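Local coordinates for DNA alpha-glucosyltransferase (Enterobacteria phage T4, PDB 1XV5), which is a phage glycosyltransferase of the GT-B clan, built of two domains that each hold a seven-stranded parallel sheet, at residues S83-S88 against A92-Y97; C5-R10 against V60-E65; K71-C76 against K98-N103; S121-L126 against N148-K153; D26-I29 against E34-L37. One frame throughout, in Å; residues are numbered along the deposited sequence.

Contact 1: S83-S88 against A92-Y97; sequences SVPATS and ATINNY
The phenol oxygen of Tyr97 hydrogen-bonds to Thr131 OG1. Separately, the methyl Val84 CG1 packs against that oxygen, 3.4 Å from Tyr97 OH. The hydrogen bond, together with a proline over one face, probably helps to fix the ring. That proline is Pro85, the main partner from segment 83-88, and the two side chains cross at about a right angle. Pro85 CD stands over the middle of one aromatic face, 3.7 Å from the centroid of the Tyr97 ring and 13° off the ring normal, a well-formed CH-pi contact. The neighbouring methylene, Pro85 CG, sits over the base of the ring, 3.7 Å from Tyr97 CG. Tyr97 reaches the loop because its CG lies trans to the backbone N (chi1 172°), which carries the ring out from helix 91-103 to the proline. One turn earlier the helix touches another part of Pro85: its CB meets the terminal methyl of Ile94, 4.3 Å from Ile94 CD1, and lies 4.4 Å from Thr93 CG2. Thr93 turns its hydroxyl to Asp42, its polar partner. No hydrogen bond joins the two segments; across them the contact is apolar and CH-pi. Beyond them, backbone hydrogen bonds tie Pro85 to Leu126 and Thr87 to Arg124. Strand 78-83, this loop, helix 91-103 and the neighbouring parallel strand 109-114 make up a beta-alpha-beta crossover, the repeating element of a Rossmann-like domain, and here its first connection folds back against the helix it leads into.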
# COMPACT_ATOMS: atom_id res chain seq x y z
N SER A 83 -4.22 -0.10 12.56
CA SER A 83 -4.54 -1.52 12.48
C SER A 83 -4.95 -2.04 13.85
O SER A 83 -4.58 -1.47 14.88
CB SER A 83 -3.35 -2.32 11.95
OG SER A 83 -2.23 -2.24 12.82
N VAL A 84 -5.72 -3.13 13.86
CA VAL A 84 -6.18 -3.74 15.10
C VAL A 84 -5.73 -5.20 15.15
O VAL A 84 -5.32 -5.76 14.13
CB VAL A 84 -7.72 -3.66 15.22
CG1 VAL A 84 -8.18 -2.21 15.10
CG2 VAL A 84 -8.38 -4.52 14.14
N PRO A 85 -5.79 -5.83 16.33
CA PRO A 85 -5.37 -7.23 16.47
C PRO A 85 -6.02 -8.20 15.47
O PRO A 85 -7.19 -8.04 15.11
CB PRO A 85 -5.76 -7.56 17.91
CG PRO A 85 -5.60 -6.24 18.60
CD PRO A 85 -6.24 -5.29 17.62
N ALA A 86 -5.26 -9.19 15.03
CA ALA A 86 -5.75 -10.19 14.09
C ALA A 86 -6.56 -11.25 14.83
O ALA A 86 -6.42 -11.42 16.04
CB ALA A 86 -4.58 -10.84 13.36
N THR A 87 -7.40 -11.97 14.09
CA THR A 87 -8.24 -13.01 14.68
C THR A 87 -7.48 -14.18 15.30
O THR A 87 -8.08 -15.03 15.96
CB THR A 87 -9.23 -13.57 13.65
OG1 THR A 87 -8.51 -14.03 12.50
CG2 THR A 87 -10.23 -12.51 13.22
N SER A 88 -6.16 -14.23 15.10
CA SER A 88 -5.37 -15.33 15.63
C SER A 88 -4.65 -15.06 16.95
O SER A 88 -3.96 -15.93 17.48
CB SER A 88 -4.33 -15.77 14.59
OG SER A 88 -3.44 -14.71 14.27
N ALA A 92 -5.74 -12.65 25.84
CA ALA A 92 -5.10 -11.57 26.57
C ALA A 92 -4.77 -10.39 25.65
O ALA A 92 -4.91 -9.23 26.03
CB ALA A 92 -3.83 -12.07 27.24
N THR A 93 -4.34 -10.70 24.43
CA THR A 93 -3.99 -9.66 23.47
C THR A 93 -5.18 -8.78 23.12
O THR A 93 -5.12 -7.56 23.26
CB THR A 93 -3.42 -10.28 22.19
OG1 THR A 93 -2.18 -10.93 22.49
CG2 THR A 93 -3.18 -9.21 21.13
N ILE A 94 -6.26 -9.40 22.66
CA ILE A 94 -7.46 -8.66 22.27
C ILE A 94 -8.16 -8.04 23.48
O ILE A 94 -8.68 -6.93 23.39
CB ILE A 94 -8.45 -9.57 21.51
CG1 ILE A 94 -9.70 -8.77 21.12
CG2 ILE A 94 -8.81 -10.78 22.35
CD1 ILE A 94 -9.42 -7.56 20.25
N ASN A 95 -8.17 -8.74 24.60
CA ASN A 95 -8.81 -8.22 25.81
C ASN A 95 -8.10 -6.95 26.28
O ASN A 95 -8.75 -5.95 26.60
CB ASN A 95 -8.79 -9.27 26.92
CG ASN A 95 -9.71 -10.44 26.64
OD1 ASN A 95 -9.68 -11.46 27.34
ND2 ASN A 95 -10.55 -10.30 25.61
N ASN A 96 -6.78 -6.98 26.31
CA ASN A 96 -6.03 -5.81 26.73
C ASN A 96 -6.14 -4.68 25.71
O ASN A 96 -6.03 -3.51 26.06
CB ASN A 96 -4.56 -6.15 26.98
CG ASN A 96 -4.36 -6.95 28.26
OD1 ASN A 96 -5.19 -6.90 29.16
ND2 ASN A 96 -3.24 -7.67 28.35
N TYR A 97 -6.36 -5.04 24.45
CA TYR A 97 -6.51 -4.01 23.42
C TYR A 97 -7.83 -3.29 23.66
O TYR A 97 -7.90 -2.07 23.58
CB TYR A 97 -6.49 -4.62 22.02
CG TYR A 97 -6.83 -3.61 20.95
CD1 TYR A 97 -8.07 -3.64 20.31
CD2 TYR A 97 -5.95 -2.58 20.62
CE1 TYR A 97 -8.42 -2.67 19.37
CE2 TYR A 97 -6.29 -1.60 19.68
CZ TYR A 97 -7.53 -1.65 19.07
OH TYR A 97 -7.89 -0.67 18.17

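Contact 2: C5-R10 against V60-E65; sequences CIFMAR and VILAKE
Phe7 and Leu62 reach each other through opposite choices at the first torsion. In Phe7 the ring carbon CG is trans to the backbone N (chi1 -172°), which sends the aromatic group out from the strand; in Leu62 it is the carbonyl carbon that CG opposes, and the branched end is thereby aimed at the ring. The methyl Leu62 CD2 approaches the edge of the phenyl ring, near its plane, 4.0 Å from Phe7 CZ. The other methyl, Leu62 CD1, lies 4.2 Å from Ala9 O, so the leucine touches both the Phe7 side chain and the backbone just past the strand. One face of the Phe7 ring is occupied from within its own segment by Ala9 CB, 3.8 Å above the plane and displaced toward the rim. Strand 3-8 comes first in the chain and lies inside the Rossmann-like N-terminal sheet, between strands 34-40 and 78-83. The contact is at its C-terminal end, where chain 60-65 runs from strand 58-60 into helix 66-73. That connection is closed by its own polar bonds. Ile61 N gives a nearly straight bond to Glu65 OE2, 2.9 Å long with an angle of 174° at the hydrogen; it arrives on the anti side of the carboxylate, 35° out of its plane, and Glu65 occupies the N-cap position. Ile61 O accepts from Lys64 N at 3.1 Å. The carboxylate of Asp42 spans the next two amides, OD2 binding Leu62 N and OD1 binding Ala63 N, while Leu62 O accepts from Asn96 ND2.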
# COMPACT_ATOMS: atom_id res chain seq x y z
N CYS A 5 0.70 9.88 18.36
CA CYS A 5 1.07 8.49 18.60
C CYS A 5 0.45 7.65 17.51
O CYS A 5 -0.78 7.58 17.39
CB CYS A 5 0.57 7.99 19.96
SG CYS A 5 0.94 6.22 20.23
N ILE A 6 1.29 7.03 16.69
CA ILE A 6 0.83 6.18 15.60
C ILE A 6 0.90 4.75 16.13
O ILE A 6 1.97 4.24 16.45
CB ILE A 6 1.72 6.36 14.36
CG1 ILE A 6 1.71 7.84 13.96
CG2 ILE A 6 1.20 5.48 13.22
CD1 ILE A 6 2.66 8.18 12.82
N PHE A 7 -0.26 4.11 16.19
CA PHE A 7 -0.40 2.77 16.74
C PHE A 7 -0.86 1.69 15.75
O PHE A 7 -1.92 1.81 15.14
CB PHE A 7 -1.40 2.87 17.90
CG PHE A 7 -1.54 1.62 18.74
CD1 PHE A 7 -2.69 1.42 19.49
CD2 PHE A 7 -0.51 0.69 18.83
CE1 PHE A 7 -2.83 0.31 20.32
CE2 PHE A 7 -0.63 -0.43 19.65
CZ PHE A 7 -1.80 -0.62 20.40
N MET A 8 -0.04 0.65 15.60
CA MET A 8 -0.37 -0.48 14.74
C MET A 8 -0.63 -1.67 15.67
O MET A 8 0.28 -2.45 15.96
CB MET A 8 0.78 -0.81 13.79
CG MET A 8 0.83 0.07 12.55
SD MET A 8 2.20 -0.36 11.44
CE MET A 8 3.54 0.46 12.27
N ALA A 9 -1.87 -1.79 16.14
CA ALA A 9 -2.26 -2.86 17.06
C ALA A 9 -2.25 -4.26 16.45
O ALA A 9 -2.37 -5.25 17.17
CB ALA A 9 -3.63 -2.56 17.66
N ARG A 10 -2.12 -4.36 15.13
CA ARG A 10 -2.09 -5.67 14.49
C ARG A 10 -0.65 -6.19 14.52
O ARG A 10 -0.41 -7.39 14.49
CB ARG A 10 -2.56 -5.56 13.03
CG ARG A 10 -2.51 -6.88 12.25
CD ARG A 10 -2.90 -6.65 10.79
NE ARG A 10 -2.72 -7.85 9.97
CZ ARG A 10 -3.50 -8.93 10.01
NH1 ARG A 10 -4.54 -8.97 10.82
NH2 ARG A 10 -3.24 -9.96 9.22
N VAL A 60 5.47 -3.37 21.73
CA VAL A 60 4.83 -3.61 23.02
C VAL A 60 3.97 -4.86 22.94
O VAL A 60 3.26 -5.08 21.96
CB VAL A 60 3.96 -2.41 23.45
CG1 VAL A 60 2.83 -2.18 22.46
CG2 VAL A 60 3.41 -2.64 24.85
N ILE A 61 4.07 -5.70 23.96
CA ILE A 61 3.29 -6.93 24.01
C ILE A 61 2.00 -6.60 24.74
O ILE A 61 1.99 -6.45 25.96
CB ILE A 61 4.03 -8.04 24.77
CG1 ILE A 61 5.44 -8.20 24.21
CG2 ILE A 61 3.26 -9.35 24.64
CD1 ILE A 61 6.31 -9.17 25.00
N LEU A 62 0.92 -6.47 23.98
CA LEU A 62 -0.38 -6.13 24.55
C LEU A 62 -0.83 -7.11 25.62
O LEU A 62 -1.35 -6.71 26.66
CB LEU A 62 -1.44 -6.05 23.45
CG LEU A 62 -1.25 -4.96 22.39
CD1 LEU A 62 -2.37 -5.04 21.37
CD2 LEU A 62 -1.23 -3.59 23.05
N ALA A 63 -0.63 -8.40 25.37
CA ALA A 63 -1.04 -9.43 26.31
C ALA A 63 -0.26 -9.43 27.62
O ALA A 63 -0.74 -9.98 28.62
CB ALA A 63 -0.93 -10.80 25.65
N LYS A 64 0.91 -8.81 27.64
CA LYS A 64 1.72 -8.82 28.86
C LYS A 64 2.28 -7.47 29.30
O LYS A 64 2.87 -7.36 30.37
CB LYS A 64 2.88 -9.81 28.69
CG LYS A 64 2.42 -11.19 28.27
CD LYS A 64 3.60 -12.13 28.11
CE LYS A 64 3.15 -13.52 27.73
NZ LYS A 64 4.31 -14.46 27.61
N GLU A 65 2.11 -6.44 28.47
CA GLU A 65 2.62 -5.12 28.80
C GLU A 65 1.54 -4.05 28.69
O GLU A 65 1.78 -2.98 28.12
CB GLU A 65 3.80 -4.78 27.89
CG GLU A 65 5.07 -5.54 28.22
CD GLU A 65 6.17 -5.33 27.19
OE1 GLU A 65 7.35 -5.60 27.52
OE2 GLU A 65 5.86 -4.91 26.06

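Contact 3: K71-C76 against K98-N103; sequences KLVNDC and KKLLDN
This is a helix-to-helix contact on one face of the N-terminal parallel sheet, between the end of helix 66-73 and the last turns of helix 91-103. It has an apolar part and a polar part. In the first, Val73 CG2 meets Leu100 CD2 at 3.9 Å, methyl against methyl, with the two side chains crossing at a slant. The first torsion of Leu100, -92°, is some 30° from a staggered value, and CD2 is the branch that reaches Val73. The polar part joins the chain just past the first helix to the backbone of the second: Asn74 ND2 gives a weak hydrogen bond to Asn103 O, 3.5 Å long with an angle of 159° at the hydrogen. The stronger partner of this amide is Lys105, whose backbone N bonds to Asn74 OD1, so the asparagine bridges Asn103 and Lys105 at the C-terminal part of helix 91-103 and just beyond. Leu100 also packs on Tyr66, Ala69 and Leu70 of helix 66-73. Val73 and Leu100 both touch Phe7 of strand 3-8, which places the two helices side by side over that strand.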
# COMPACT_ATOMS: atom_id res chain seq x y z
N LYS A 71 0.39 3.76 28.88
CA LYS A 71 1.17 4.98 29.08
C LYS A 71 1.55 5.59 27.73
O LYS A 71 1.53 6.81 27.57
CB LYS A 71 2.44 4.67 29.88
CG LYS A 71 3.30 5.90 30.15
CD LYS A 71 4.57 5.54 30.90
CE LYS A 71 5.43 6.77 31.12
NZ LYS A 71 5.76 7.45 29.83
N LEU A 72 1.89 4.74 26.77
CA LEU A 72 2.28 5.20 25.44
C LEU A 72 1.14 5.89 24.70
O LEU A 72 1.31 7.01 24.21
CB LEU A 72 2.79 4.02 24.61
CG LEU A 72 4.17 3.46 24.96
CD1 LEU A 72 4.42 2.16 24.22
CD2 LEU A 72 5.24 4.49 24.62
N VAL A 73 -0.01 5.24 24.63
CA VAL A 73 -1.16 5.81 23.92
C VAL A 73 -1.75 7.05 24.58
O VAL A 73 -2.37 7.87 23.91
CB VAL A 73 -2.27 4.76 23.72
CG1 VAL A 73 -1.76 3.62 22.86
CG2 VAL A 73 -2.75 4.24 25.07
N ASN A 74 -1.57 7.20 25.89
CA ASN A 74 -2.10 8.37 26.59
C ASN A 74 -1.12 9.53 26.66
O ASN A 74 -1.41 10.56 27.27
CB ASN A 74 -2.54 8.01 28.01
CG ASN A 74 -3.88 7.30 28.03
OD1 ASN A 74 -4.77 7.61 27.24
ND2 ASN A 74 -4.03 6.36 28.96
N ASP A 75 0.04 9.36 26.04
CA ASP A 75 1.06 10.41 26.04
C ASP A 75 1.06 11.16 24.71
O ASP A 75 2.11 11.48 24.17
CB ASP A 75 2.45 9.80 26.27
CG ASP A 75 3.51 10.86 26.51
OD1 ASP A 75 4.70 10.59 26.22
OD2 ASP A 75 3.16 11.96 26.99
N CYS A 76 -0.13 11.44 24.20
CA CYS A 76 -0.26 12.16 22.94
C CYS A 76 -1.49 13.06 22.95
O CYS A 76 -2.27 13.04 23.90
CB CYS A 76 -0.38 11.17 21.77
SG CYS A 76 -1.94 10.23 21.74
N LYS A 98 -8.87 -4.06 23.95
CA LYS A 98 -10.18 -3.47 24.21
C LYS A 98 -10.12 -2.61 25.47
O LYS A 98 -10.78 -1.57 25.55
CB LYS A 98 -11.24 -4.56 24.37
CG LYS A 98 -11.52 -5.34 23.09
CD LYS A 98 -12.70 -6.29 23.27
CE LYS A 98 -13.01 -7.02 21.98
NZ LYS A 98 -14.20 -7.91 22.11
N LYS A 99 -9.34 -3.05 26.46
CA LYS A 99 -9.21 -2.29 27.70
C LYS A 99 -8.51 -0.97 27.40
O LYS A 99 -8.85 0.07 27.97
CB LYS A 99 -8.40 -3.07 28.74
CG LYS A 99 -8.46 -2.44 30.12
CD LYS A 99 -7.39 -2.96 31.07
CE LYS A 99 -7.51 -4.44 31.33
NZ LYS A 99 -6.43 -4.88 32.27
N LEU A 100 -7.53 -1.02 26.50
CA LEU A 100 -6.80 0.17 26.11
C LEU A 100 -7.76 1.22 25.57
O LEU A 100 -7.70 2.39 25.96
CB LEU A 100 -5.76 -0.15 25.04
CG LEU A 100 -4.34 -0.50 25.47
CD1 LEU A 100 -3.51 -0.81 24.23
CD2 LEU A 100 -3.73 0.66 26.23
N LEU A 101 -8.63 0.80 24.65
CA LEU A 101 -9.60 1.69 24.04
C LEU A 101 -10.47 2.37 25.10
O LEU A 101 -10.70 3.57 25.05
CB LEU A 101 -10.48 0.92 23.06
CG LEU A 101 -9.78 0.32 21.84
CD1 LEU A 101 -10.79 -0.48 21.04
CD2 LEU A 101 -9.18 1.42 20.98
N ASP A 102 -10.96 1.57 26.04
CA ASP A 102 -11.82 2.09 27.11
C ASP A 102 -11.09 3.04 28.06
O ASP A 102 -11.72 3.92 28.65
CB ASP A 102 -12.40 0.93 27.93
CG ASP A 102 -13.52 0.20 27.21
OD1 ASP A 102 -14.01 -0.81 27.75
OD2 ASP A 102 -13.92 0.64 26.11
N ASN A 103 -9.78 2.87 28.19
CA ASN A 103 -9.02 3.71 29.11
C ASN A 103 -8.18 4.83 28.50
O ASN A 103 -7.40 5.47 29.20
CB ASN A 103 -8.14 2.84 30.01
CG ASN A 103 -8.96 2.01 30.97
OD1 ASN A 103 -9.55 1.00 30.60
ND2 ASN A 103 -9.02 2.45 32.22

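Contact 4: S121-L126 against N148-K153; sequences SLRRNL and NKVLMK
The flat group here is the guanidinium of Arg123, and Val150 comes to it obliquely, with Val150 CG1 4.1 Å from Arg123 NH1. The two side chains cross at about a right angle. Arg123, an exposed residue, is extended from CG to NE, which carries its charged end to the valine. Val150 has its CG1 trans to the backbone N (chi1 -178°), which turns that methyl to the arginine. Two buried leucines make the rest of the contact. Leu151 CD2 rests against the first methylene of its partner, 3.8 Å from Leu122 CB, while the ends touch methyl to methyl, Leu122 CD1 lying 3.9 Å from Leu151 CD1. Both methyls of Leu151 therefore face the one leucine, with no hydrogen bond between the segments. In the Rossmann-like N-terminal domain, helix 119-122 follows strand 109-114 and helix 146-155 follows strand 137-140, the next strand of the sheet, so the contact joins two successive connections. Residues 148-151 form a wider pi-type turn in the second helix, and Val150 and Leu151, the two residues that touch segment 121-126, are its last. Leu151 also packs on Leu128 of helix 128-134, and Leu122 on Phe147 of its partner helix. The side chain of Leu122 is about 12 Å from the bound uridine-5'-diphosphate.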
# COMPACT_ATOMS: atom_id res chain seq x y z
N SER A 121 -10.65 -9.48 4.25
CA SER A 121 -9.59 -8.92 5.07
C SER A 121 -10.18 -8.27 6.31
O SER A 121 -9.74 -8.53 7.43
CB SER A 121 -8.79 -7.88 4.28
OG SER A 121 -8.18 -8.46 3.14
N LEU A 122 -11.18 -7.43 6.10
CA LEU A 122 -11.83 -6.70 7.19
C LEU A 122 -12.32 -7.56 8.35
O LEU A 122 -12.26 -7.14 9.50
CB LEU A 122 -12.98 -5.87 6.64
CG LEU A 122 -12.58 -4.78 5.64
CD1 LEU A 122 -13.81 -4.07 5.11
CD2 LEU A 122 -11.65 -3.79 6.33
N ARG A 123 -12.83 -8.76 8.05
CA ARG A 123 -13.33 -9.63 9.11
C ARG A 123 -12.22 -10.39 9.83
O ARG A 123 -12.47 -11.04 10.84
CB ARG A 123 -14.37 -10.61 8.56
CG ARG A 123 -15.67 -9.94 8.14
CD ARG A 123 -16.84 -10.91 8.16
NE ARG A 123 -18.10 -10.24 7.86
CZ ARG A 123 -18.65 -10.18 6.64
NH1 ARG A 123 -19.79 -9.54 6.46
NH2 ARG A 123 -18.05 -10.78 5.62
N ARG A 124 -11.00 -10.32 9.31
CA ARG A 124 -9.87 -10.99 9.94
C ARG A 124 -9.37 -10.11 11.09
O ARG A 124 -8.27 -10.32 11.60
CB ARG A 124 -8.73 -11.20 8.94
CG ARG A 124 -9.02 -12.21 7.85
CD ARG A 124 -7.80 -12.37 6.94
NE ARG A 124 -7.99 -13.38 5.90
CZ ARG A 124 -8.24 -14.66 6.14
NH1 ARG A 124 -8.39 -15.50 5.13
NH2 ARG A 124 -8.35 -15.10 7.39
N ASN A 125 -10.18 -9.14 11.47
CA ASN A 125 -9.84 -8.22 12.55
C ASN A 125 -10.63 -8.51 13.81
O ASN A 125 -11.71 -9.10 13.76
CB ASN A 125 -10.15 -6.77 12.14
CG ASN A 125 -9.25 -6.27 11.04
OD1 ASN A 125 -9.71 -5.85 9.99
ND2 ASN A 125 -7.95 -6.29 11.29
N LEU A 126 -10.09 -8.08 14.95
CA LEU A 126 -10.75 -8.23 16.23
C LEU A 126 -10.77 -6.86 16.89
O LEU A 126 -9.76 -6.16 16.89
CB LEU A 126 -9.99 -9.22 17.13
CG LEU A 126 -10.07 -10.71 16.80
CD1 LEU A 126 -9.23 -11.50 17.79
CD2 LEU A 126 -11.51 -11.18 16.83
N ASN A 148 -17.34 0.85 4.43
CA ASN A 148 -18.42 1.84 4.47
C ASN A 148 -19.82 1.25 4.28
O ASN A 148 -20.74 1.55 5.04
CB ASN A 148 -18.20 2.91 3.40
CG ASN A 148 -17.14 3.93 3.77
OD1 ASN A 148 -16.01 3.57 4.10
ND2 ASN A 148 -17.49 5.21 3.70
N LYS A 149 -19.97 0.42 3.25
CA LYS A 149 -21.27 -0.15 2.91
C LYS A 149 -21.70 -1.42 3.63
O LYS A 149 -22.89 -1.72 3.68
CB LYS A 149 -21.34 -0.38 1.40
CG LYS A 149 -21.15 0.90 0.57
CD LYS A 149 -22.21 1.94 0.92
CE LYS A 149 -22.06 3.19 0.06
NZ LYS A 149 -23.13 4.18 0.34
N VAL A 150 -20.76 -2.17 4.18
CA VAL A 150 -21.13 -3.40 4.86
C VAL A 150 -20.94 -3.33 6.38
O VAL A 150 -21.91 -3.43 7.13
CB VAL A 150 -20.34 -4.60 4.30
CG1 VAL A 150 -20.78 -5.88 4.99
CG2 VAL A 150 -20.58 -4.72 2.80
N LEU A 151 -19.70 -3.17 6.83
CA LEU A 151 -19.43 -3.12 8.26
C LEU A 151 -20.07 -1.95 8.99
O LEU A 151 -20.69 -2.13 10.04
CB LEU A 151 -17.91 -3.13 8.51
CG LEU A 151 -17.20 -4.47 8.29
CD1 LEU A 151 -17.27 -4.86 6.83
CD2 LEU A 151 -15.75 -4.36 8.74
N MET A 152 -19.92 -0.74 8.45
CA MET A 152 -20.49 0.44 9.09
C MET A 152 -22.00 0.34 9.26
O MET A 152 -22.55 0.70 10.30
CB MET A 152 -20.15 1.70 8.28
CG MET A 152 -18.73 2.20 8.47
SD MET A 152 -18.36 2.61 10.20
CE MET A 152 -19.35 4.09 10.41
N LYS A 153 -22.68 -0.16 8.23
CA LYS A 153 -24.13 -0.30 8.30
C LYS A 153 -24.51 -1.45 9.21
O LYS A 153 -25.65 -1.53 9.69
CB LYS A 153 -24.71 -0.50 6.90
CG LYS A 153 -24.51 0.71 6.00
CD LYS A 153 -25.30 0.61 4.70
CE LYS A 153 -25.16 1.90 3.90
NZ LYS A 153 -25.98 1.89 2.66

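Contact 5: D26-I29 against E34-L37; sequences DWFI and EVTL
Ile29 and Glu34 bring the two backbones closest, their CA atoms 6.0 Å apart where the chain turns back from helix 17-30 into strand 34-40. Segment 26-29 keeps regular helical angles, whereas segment 34-37 is extended (Val35 phi -133°, psi 139°), and no hydrogen bond passes between them. The joint is made by a valine of the strand that points toward the helix. Val35 CG2, opposed to the carbonyl carbon and beside the backbone N, is the methyl that does the touching. It presses on the first carbon of the phenylalanine side chain, 3.4 Å from Phe28 CB, a close approach for two apolar carbons. The same methyl lies 4.0 Å from Ile29 CG1, so it meets two consecutive helix residues. Beyond CB the Phe28 ring leads away from the valine and lies against its helix neighbour: Trp27 CE3 stands 3.8 Å above the middle of one Phe28 face, and Phe28 CD1 lies in the indole plane at its edge. Trp27 in turn meets the ring of Phe392, from the C-terminal helix 388-399. Val35 also packs on Arg25, one turn back in the helix. Strand 34-40 runs parallel to strand 3-8, next to it in the sheet; helix 17-30 connects the two and packs on both, through Phe28 on Ile4 of strand 3-8 and through its contacts with Val35.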
# COMPACT_ATOMS: atom_id res chain seq x y z
N ASP A 26 6.89 10.51 9.20
CA ASP A 26 7.77 11.46 8.53
C ASP A 26 7.11 12.81 8.27
O ASP A 26 7.72 13.86 8.47
CB ASP A 26 8.28 10.90 7.19
CG ASP A 26 9.29 9.78 7.36
OD1 ASP A 26 9.89 9.66 8.45
OD2 ASP A 26 9.49 9.02 6.39
N TRP A 27 5.86 12.79 7.82
CA TRP A 27 5.16 14.03 7.53
C TRP A 27 4.96 14.85 8.81
O TRP A 27 5.23 16.05 8.82
CB TRP A 27 3.80 13.76 6.88
CG TRP A 27 3.08 15.02 6.50
CD1 TRP A 27 3.22 15.73 5.34
CD2 TRP A 27 2.15 15.76 7.31
NE1 TRP A 27 2.45 16.87 5.38
CE2 TRP A 27 1.78 16.91 6.57
CE3 TRP A 27 1.60 15.56 8.58
CZ2 TRP A 27 0.88 17.85 7.08
CZ3 TRP A 27 0.71 16.50 9.08
CH2 TRP A 27 0.36 17.63 8.33
N PHE A 28 4.49 14.21 9.88
CA PHE A 28 4.28 14.92 11.13
C PHE A 28 5.56 15.53 11.68
O PHE A 28 5.55 16.68 12.14
CB PHE A 28 3.63 14.01 12.18
CG PHE A 28 2.14 13.90 12.05
CD1 PHE A 28 1.57 12.80 11.43
CD2 PHE A 28 1.32 14.91 12.52
CE1 PHE A 28 0.18 12.71 11.28
CE2 PHE A 28 -0.07 14.84 12.37
CZ PHE A 28 -0.63 13.73 11.75
N ILE A 29 6.65 14.77 11.65
CA ILE A 29 7.93 15.27 12.14
C ILE A 29 8.41 16.42 11.25
O ILE A 29 8.90 17.43 11.74
CB ILE A 29 9.01 14.17 12.14
CG1 ILE A 29 8.66 13.09 13.16
CG2 ILE A 29 10.38 14.77 12.45
CD1 ILE A 29 9.68 11.95 13.23
N GLU A 34 5.65 16.08 17.27
CA GLU A 34 6.39 15.00 17.93
C GLU A 34 5.65 13.70 17.66
O GLU A 34 4.43 13.65 17.76
CB GLU A 34 6.49 15.25 19.43
CG GLU A 34 7.45 16.37 19.81
CD GLU A 34 7.59 16.54 21.31
OE1 GLU A 34 8.48 17.30 21.73
OE2 GLU A 34 6.82 15.91 22.06
N VAL A 35 6.39 12.65 17.32
CA VAL A 35 5.76 11.38 17.01
C VAL A 35 6.36 10.14 17.67
O VAL A 35 7.58 10.01 17.78
CB VAL A 35 5.77 11.13 15.47
CG1 VAL A 35 5.07 9.82 15.15
CG2 VAL A 35 5.10 12.29 14.75
N THR A 36 5.49 9.25 18.11
CA THR A 36 5.92 7.98 18.68
C THR A 36 5.22 6.93 17.83
O THR A 36 4.02 7.02 17.59
CB THR A 36 5.49 7.82 20.16
OG1 THR A 36 4.06 7.92 20.26
CG2 THR A 36 6.15 8.87 21.03
N LEU A 37 5.98 5.95 17.35
CA LEU A 37 5.41 4.89 16.53
C LEU A 37 5.42 3.63 17.38
O LEU A 37 6.49 3.13 17.74
CB LEU A 37 6.25 4.69 15.26
CG LEU A 37 5.80 3.59 14.30
CD1 LEU A 37 4.42 3.92 13.75
CD2 LEU A 37 6.80 3.48 13.16

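All five contacts belong to the N-terminal Rossmann-like domain and come along the chain as strand, helix, strand units. Contact 5 is nested inside the loop that contact 2 closes, and strands 3-8 and 34-40, neighbours in the sheet, join them. Contact 1 is nested within contact 3, both using helix 91-103. Contacts 1, 2 and 3 cluster with centres about 9 to 14 Å apart, contact 2 touching both others. Contact 4 closes last; its segment 121-126 bonds to loop 83-88 of contact 1, about 16 Å away between centres. Contacts 4 and 5 have centres about 28 Å apart. Together the five join the domain's connections to one another and to its sheet.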